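Local structure of binding component of ABC transporter (Wolinella succinogenes, 3K4U) at residues K106-K109 / D110-P114; F162-P165 / F166-F170. The protein binds free lysine between its two lobes and probably hands it to a membrane ABC transporter, as family 3 solute-binding proteins do. One frame throughout, in Å; residues are numbered along the deposited sequence.

Contact 1 of 2, residues K106-K109 / D110-P114; sequences KSYK and DLDKP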
loop_
_atom_site.group_PDB
_atom_site.type_symbol
_atom_site.label_atom_id
_atom_site.label_comp_id
_atom_site.label_asym_id
_atom_site.label_seq_id
_atom_site.Cartn_x
_atom_site.Cartn_y
_atom_site.Cartn_z
ATOM N N LYS E 106 5.880 -36.885 -6.405
ATOM C CA LYS E 106 5.655 -35.453 -6.631
ATOM C C LYS E 106 4.790 -34.850 -5.534
ATOM O O LYS E 106 4.958 -33.681 -5.176
ATOM C CB LYS E 106 5.053 -35.188 -8.027
ATOM C CG LYS E 106 6.091 -35.023 -9.144
ATOM C CD LYS E 106 5.539 -34.140 -10.276
ATOM C CE LYS E 106 6.629 -33.339 -11.013
ATOM N NZ LYS E 106 6.954 -32.040 -10.334
ATOM N N SER E 107 3.886 -35.668 -4.990
ATOM C CA SER E 107 2.966 -35.261 -3.924
ATOM C C SER E 107 2.853 -36.337 -2.832
ATOM O O SER E 107 3.461 -37.404 -2.923
ATOM C CB SER E 107 1.575 -35.019 -4.513
ATOM O OG SER E 107 0.909 -36.259 -4.714
ATOM N N TYR E 108 2.039 -36.049 -1.819
ATOM C CA TYR E 108 1.690 -37.032 -0.793
ATOM C C TYR E 108 0.903 -38.235 -1.328
ATOM O O TYR E 108 0.882 -39.289 -0.698
ATOM C CB TYR E 108 0.904 -36.360 0.342
ATOM C CG TYR E 108 -0.609 -36.280 0.158
ATOM C CD1 TYR E 108 -1.220 -35.077 -0.200
ATOM C CD2 TYR E 108 -1.421 -37.393 0.392
ATOM C CE1 TYR E 108 -2.604 -34.980 -0.346
ATOM C CE2 TYR E 108 -2.802 -37.322 0.254
ATOM C CZ TYR E 108 -3.397 -36.108 -0.127
ATOM O OH TYR E 108 -4.775 -36.021 -0.271
ATOM N N LYS E 109 0.254 -38.066 -2.480
ATOM C CA LYS E 109 -0.721 -39.034 -2.988
ATOM C C LYS E 109 -0.061 -40.299 -3.517
ATOM O O LYS E 109 -0.636 -41.384 -3.441
ATOM C CB LYS E 109 -1.610 -38.384 -4.050
ATOM C CG LYS E 109 -2.871 -37.747 -3.488
ATOM C CD LYS E 109 -3.286 -36.488 -4.256
ATOM C CE LYS E 109 -4.530 -35.860 -3.628
ATOM N NZ LYS E 109 -4.585 -34.395 -3.827
ATOM N N ASP E 110 1.157 -40.145 -4.030
ATOM C CA ASP E 110 1.993 -41.267 -4.450
ATOM C C ASP E 110 2.354 -42.224 -3.297
ATOM O O ASP E 110 3.029 -43.232 -3.524
ATOM C CB ASP E 110 3.280 -40.759 -5.120
ATOM C CG ASP E 110 3.013 -39.777 -6.258
ATOM O OD1 ASP E 110 3.803 -38.814 -6.396
ATOM O OD2 ASP E 110 2.027 -39.969 -7.015
ATOM N N LEU E 111 1.895 -41.918 -2.080
ATOM C CA LEU E 111 2.242 -42.725 -0.895
ATOM C C LEU E 111 1.114 -43.496 -0.208
ATOM O O LEU E 111 1.346 -44.141 0.827
ATOM C CB LEU E 111 3.011 -41.882 0.131
ATOM C CG LEU E 111 4.489 -42.200 0.408
ATOM C CD1 LEU E 111 5.176 -42.972 -0.725
ATOM C CD2 LEU E 111 5.259 -40.919 0.706
ATOM N N ASP E 112 -0.090 -43.464 -0.779
ATOM C CA ASP E 112 -1.224 -44.167 -0.173
ATOM C C ASP E 112 -1.253 -45.687 -0.180
ATOM O O ASP E 112 -2.033 -46.270 0.568
ATOM C CB ASP E 112 -2.539 -43.683 -0.734
ATOM C CG ASP E 112 -3.252 -42.813 0.224
ATOM O OD1 ASP E 112 -2.712 -41.731 0.468
ATOM O OD2 ASP E 112 -4.323 -43.207 0.737
ATOM N N LYS E 113 -0.431 -46.332 -1.003
ATOM C CA LYS E 113 -0.459 -47.802 -1.125
ATOM C C LYS E 113 -0.739 -48.521 0.208
ATOM O O LYS E 113 -0.121 -48.187 1.216
ATOM C CB LYS E 113 0.849 -48.322 -1.732
ATOM C CG LYS E 113 1.232 -47.705 -3.059
ATOM C CD LYS E 113 2.401 -46.755 -2.900
ATOM C CE LYS E 113 3.121 -46.514 -4.228
ATOM N NZ LYS E 113 2.263 -45.860 -5.269
ATOM N N PRO E 114 -1.659 -49.521 0.211
ATOM C CA PRO E 114 -1.930 -50.230 1.473
ATOM C C PRO E 114 -0.742 -51.116 1.872
ATOM O O PRO E 114 -0.646 -51.536 3.027
ATOM C CB PRO E 114 -3.179 -51.072 1.159
ATOM C CG PRO E 114 -3.500 -50.826 -0.313
ATOM C CD PRO E 114 -2.287 -50.209 -0.934
#
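Leu111 N donates to Tyr108 O at 3.1 Å, and with the weak bond from Asp112 N to Lys109 O (3.4 Å) this i to i+3 pairing winds the chain into a short 3-10 turn. The carboxylate of Asp110 reaches back over the start of the turn. Its CG lies beside its own backbone N (chi1 -53°), which carries OD1 to Lys106 N at 2.8 Å; that N-H comes in nearly along the C-O axis. Ser107 N adds a weak, longer bond to the same oxygen, so a short acidic side chain serves two amides of the preceding loop. Ser107 contributes an ST turn: its OG accepts from Lys109 N at 2.9 Å, a job suited to a small hydroxyl close to the backbone. The turn lies in the loop between strands 89-98 and 117-121 of a two-lobed periplasmic-binding-protein fold, that of family 3 solute-binding proteins. Tyr108 has Lys109 CG over one face, 3.7 Å above the plane and toward the rim, while Asp112 OD1 sits at the ring edge, 4.4 Å from Tyr108 CE2. Asp112 OD2 is held by the backbone amides of Lys135 and Asn136, tying the turn to a neighbouring loop, and buried, apolar Leu111 packs on Leu116.

Contact 2 of 2, residues F162-P165 / F166-F170; sequences FDLP and FNVAF. With LYS (lysine), chain K.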
loop_
_atom_site.group_PDB
_atom_site.type_symbol
_atom_site.label_atom_id
_atom_site.label_comp_id
_atom_site.label_asym_id
_atom_site.label_seq_id
_atom_site.Cartn_x
_atom_site.Cartn_y
_atom_site.Cartn_z
ATOM N N PHE E 162 3.758 -35.675 10.990
ATOM C CA PHE E 162 3.702 -34.806 12.149
ATOM C C PHE E 162 3.991 -33.382 11.712
ATOM O O PHE E 162 4.446 -33.159 10.597
ATOM C CB PHE E 162 4.747 -35.260 13.185
ATOM C CG PHE E 162 4.392 -34.898 14.582
ATOM C CD1 PHE E 162 3.597 -35.744 15.351
ATOM C CD2 PHE E 162 4.841 -33.713 15.136
ATOM C CE1 PHE E 162 3.238 -35.386 16.646
ATOM C CE2 PHE E 162 4.491 -33.355 16.421
ATOM C CZ PHE E 162 3.692 -34.192 17.182
ATOM N N ASP E 163 3.716 -32.439 12.610
ATOM C CA ASP E 163 4.093 -31.059 12.456
ATOM C C ASP E 163 5.511 -30.945 11.916
ATOM O O ASP E 163 6.448 -31.582 12.406
ATOM C CB ASP E 163 3.957 -30.300 13.779
ATOM C CG ASP E 163 2.517 -30.277 14.318
ATOM O OD1 ASP E 163 2.132 -29.315 15.046
ATOM O OD2 ASP E 163 1.773 -31.228 14.028
ATOM N N LEU E 164 5.634 -30.114 10.879
ATOM C CA LEU E 164 6.869 -29.939 10.122
ATOM C C LEU E 164 8.072 -29.498 10.953
ATOM O O LEU E 164 9.197 -29.912 10.671
ATOM C CB LEU E 164 6.635 -28.938 8.987
ATOM C CG LEU E 164 7.760 -28.691 7.997
ATOM C CD1 LEU E 164 7.121 -28.468 6.676
ATOM C CD2 LEU E 164 8.584 -27.491 8.396
ATOM N N PRO E 165 7.852 -28.636 11.964
ATOM C CA PRO E 165 9.046 -28.180 12.679
ATOM C C PRO E 165 9.638 -29.270 13.532
ATOM O O PRO E 165 10.834 -29.259 13.784
ATOM C CB PRO E 165 8.541 -27.007 13.505
ATOM C CG PRO E 165 7.267 -26.550 12.751
ATOM C CD PRO E 165 6.668 -27.836 12.311
ATOM N N PHE E 166 8.822 -30.247 13.899
ATOM C CA PHE E 166 9.340 -31.461 14.531
ATOM C C PHE E 166 10.288 -32.207 13.611
ATOM O O PHE E 166 11.424 -32.527 13.999
ATOM C CB PHE E 166 8.213 -32.381 14.985
ATOM C CG PHE E 166 8.683 -33.681 15.593
ATOM C CD1 PHE E 166 8.698 -33.853 16.973
ATOM C CD2 PHE E 166 9.068 -34.753 14.777
ATOM C CE1 PHE E 166 9.116 -35.052 17.538
ATOM C CE2 PHE E 166 9.486 -35.970 15.339
ATOM C CZ PHE E 166 9.513 -36.114 16.720
ATOM N N ASN E 167 9.838 -32.467 12.390
ATOM C CA ASN E 167 10.649 -33.164 11.415
ATOM C C ASN E 167 12.003 -32.537 11.160
ATOM O O ASN E 167 13.020 -33.220 11.147
ATOM C CB ASN E 167 9.870 -33.333 10.125
ATOM C CG ASN E 167 8.644 -34.178 10.313
ATOM O OD1 ASN E 167 8.646 -35.150 11.082
ATOM N ND2 ASN E 167 7.576 -33.817 9.616
ATOM N N VAL E 168 12.061 -31.232 10.979
ATOM C CA VAL E 168 13.407 -30.698 10.735
ATOM C C VAL E 168 14.340 -30.845 11.945
ATOM O O VAL E 168 15.500 -31.131 11.780
ATOM C CB VAL E 168 13.461 -29.311 10.002
ATOM C CG1 VAL E 168 12.141 -28.708 9.862
ATOM C CG2 VAL E 168 14.399 -28.370 10.674
ATOM N N ALA E 169 13.820 -30.698 13.156
ATOM C CA ALA E 169 14.645 -30.864 14.352
ATOM C C ALA E 169 15.049 -32.326 14.511
ATOM O O ALA E 169 16.172 -32.644 14.907
ATOM C CB ALA E 169 13.918 -30.370 15.567
ATOM N N PHE E 170 14.135 -33.221 14.173
ATOM C CA PHE E 170 14.466 -34.628 14.201
ATOM C C PHE E 170 15.485 -35.028 13.135
ATOM O O PHE E 170 16.382 -35.818 13.411
ATOM C CB PHE E 170 13.207 -35.463 14.084
ATOM C CG PHE E 170 13.417 -36.919 14.364
ATOM C CD1 PHE E 170 13.134 -37.442 15.620
ATOM C CD2 PHE E 170 13.856 -37.771 13.360
ATOM C CE1 PHE E 170 13.295 -38.785 15.878
ATOM C CE2 PHE E 170 14.030 -39.105 13.596
ATOM C CZ PHE E 170 13.748 -39.623 14.861
HETATM N N LYS K . 0.054 -29.334 16.746
HETATM C CA LYS K . -0.046 -30.623 17.399
HETATM C C LYS K . -1.445 -30.743 17.960
HETATM O O LYS K . -2.030 -29.731 18.339
HETATM C CB LYS K . 0.971 -30.718 18.546
HETATM C CG LYS K . 1.332 -32.125 18.963
HETATM C CD LYS K . 1.594 -32.182 20.426
HETATM C CE LYS K . 2.303 -33.472 20.851
HETATM N NZ LYS K . 2.853 -33.393 22.229
HETATM O OXT LYS K . -2.010 -31.830 18.053
#
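Phe162 and Phe166 form the apolar part of the contact, their rings meeting obliquely with centroids 5.1 Å apart and planes at 52°. The CB of Phe162 is directed toward the helix, and Phe162 CD2 meets Phe166 CB at 3.6 Å. At the far end of the same ring, Phe162 CZ touches CG of the bound lysine (3.6 Å), with lysine CE in the ring plane; a broad, apolar ring suits the ligand's aliphatic stem. Farther out, Leu164 CD2 and Val168 CG1 meet at 4.0 Å, one helical turn apart. Among backbone bonds, Val168 N to Leu164 O (3.2 Å) is regular, whereas Phe166 N to Asp163 O is weak. Pro165 fits the first helical turn, where its missing N-H costs no helical bond. Within these residues Asp163 makes the polar contact to the ligand. Its carboxylate swings beside its own backbone N (chi1 -61°), away from the helix, and OD1 accepts from the alpha-amino N of the lysine at 2.7 Å, with Tyr15 OH as a second, weak partner. An aspartate holding the alpha-amino group, here where strand 159-163 gives way to helix 164-175, is characteristic of the amino-acid site in family 3 binding proteins.

Overall arrangement
Both contacts are local, a 3-10 turn and a strand-to-helix junction, met in sequence order with contact 1 first, and they do not touch: their centres lie 20 Å apart and their nearest atoms about 11 Å. Strand 117-121, which follows the loop of contact 1, runs parallel to strand 159-163, which leads into contact 2, so one mixed sheet links the two. Contact 2 is central, with its centre about 9 Å from that of the chain, and supplies two residues of the lysine pocket, Phe162 and Asp163, at the end of its strand. Contact 1 is peripheral, about 24 Å from the chain centre, and contributes none, although Lys121, which ends strand 117-121, is a pocket residue.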